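Local structure of scytovirin (Scytonema varium, 2QSK) at residues Pro47-Lys50 with Gly51-Cys55. The protein is a lectin of cyanobacterial origin with strong activity against T-tropic strains of HIV-1, blocking viral fusion and infection in vitro. Numbering follows the deposited sequence.
Sequences PGPK and GPTYC
Gly51 N passes 3.3 Å from Pro49 O, at too poor an angle for a hydrogen bond; its positive phi (134°) would press a CB against Lys50 O, which suits glycine. It begins a type I beta turn that ends at Tyr54, whose N binds Gly51 O at 3.0 Å. Pro52 occupies the second turn position, where its ring-fixed phi is just what a type I turn requires. Thr53 OG1 lies 3.5 Å from Gly48 CA; a CB on Gly48 would run into this hydroxyl, so glycine fits here. One water links Pro49 O to both Thr53 N and OG1, and another joins Gly48 N to Thr53 O and Cys55 N. The turn lies in the long loop between strands 38-39 and 79-80 of this disulfide-rich lectin with little regular secondary structure. With CG anti to the backbone N (chi1 -174°), the Tyr54 ring turns one face to the Lys50 chain. Bent at chi2 and chi3, the lysine sets CD over that face, 3.9 Å from the ring centroid, in a CH-pi contact, while NZ hydrogen-bonds several carbonyls, including Arg78 O. Gly48 O meets the ring edge in plane, 3.3 Å from Tyr54 CD1, and the phenol OH bonds Lys72 O. Next in sequence, Cys55 ties the segment's end to Cys7 near the N-terminus through a disulfide.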
# COMPACT_ATOMS: atom_id res chain seq x y z
N PRO A 47 0.93 -10.18 -0.28
CA PRO A 47 1.77 -9.02 -0.03
C PRO A 47 3.23 -9.27 -0.41
O PRO A 47 3.70 -10.41 -0.52
CB PRO A 47 1.61 -8.80 1.48
CG PRO A 47 1.21 -10.10 2.02
CD PRO A 47 0.39 -10.75 0.96
N GLY A 48 3.95 -8.18 -0.65
CA GLY A 48 5.37 -8.29 -0.98
C GLY A 48 6.19 -8.59 0.26
O GLY A 48 5.69 -8.47 1.38
N PRO A 49 7.48 -8.94 0.09
CA PRO A 49 8.39 -9.03 1.26
C PRO A 49 8.61 -7.62 1.79
O PRO A 49 8.33 -6.66 1.09
CB PRO A 49 9.66 -9.62 0.65
CG PRO A 49 9.64 -9.14 -0.77
CD PRO A 49 8.18 -9.14 -1.18
N LYS A 50 9.12 -7.47 3.01
CA LYS A 50 9.49 -6.15 3.49
C LYS A 50 10.37 -5.45 2.46
O LYS A 50 11.30 -6.07 1.91
CB LYS A 50 10.18 -6.20 4.85
CG LYS A 50 9.23 -6.40 6.00
CD LYS A 50 8.33 -5.19 6.28
CE LYS A 50 9.09 -3.95 6.73
NZ LYS A 50 8.17 -2.80 6.87
N GLY A 51 10.10 -4.17 2.24
CA GLY A 51 10.74 -3.40 1.20
C GLY A 51 9.68 -2.60 0.46
O GLY A 51 8.54 -2.49 0.91
N PRO A 52 10.08 -1.98 -0.66
CA PRO A 52 9.20 -1.06 -1.36
C PRO A 52 7.89 -1.62 -1.91
O PRO A 52 7.03 -0.81 -2.28
CB PRO A 52 10.10 -0.49 -2.46
CG PRO A 52 11.51 -0.70 -1.97
CD PRO A 52 11.44 -2.00 -1.24
N THR A 53 7.74 -2.95 -1.99
CA THR A 53 6.46 -3.52 -2.43
C THR A 53 5.57 -3.96 -1.28
O THR A 53 4.48 -4.47 -1.55
CB THR A 53 6.62 -4.67 -3.45
OG1 THR A 53 7.07 -5.86 -2.79
CG2 THR A 53 7.56 -4.29 -4.58
N TYR A 54 5.99 -3.74 -0.02
CA TYR A 54 5.21 -4.11 1.13
C TYR A 54 4.23 -2.97 1.46
O TYR A 54 4.65 -1.85 1.71
CB TYR A 54 6.12 -4.34 2.33
CG TYR A 54 5.40 -4.86 3.55
CD1 TYR A 54 4.95 -6.16 3.60
CD2 TYR A 54 5.17 -4.05 4.67
CE1 TYR A 54 4.30 -6.66 4.72
CE2 TYR A 54 4.53 -4.54 5.80
CZ TYR A 54 4.09 -5.85 5.81
OH TYR A 54 3.43 -6.37 6.89
N CYS A 55 2.93 -3.27 1.42
CA CYS A 55 1.89 -2.26 1.66
C CYS A 55 1.26 -2.47 3.03
O CYS A 55 0.74 -3.55 3.33
CB CYS A 55 0.81 -2.33 0.61
SG CYS A 55 1.34 -2.18 -1.09
O HOH W 1 2.40 -5.67 -0.22
O HOH W 2 9.21 -5.33 -1.18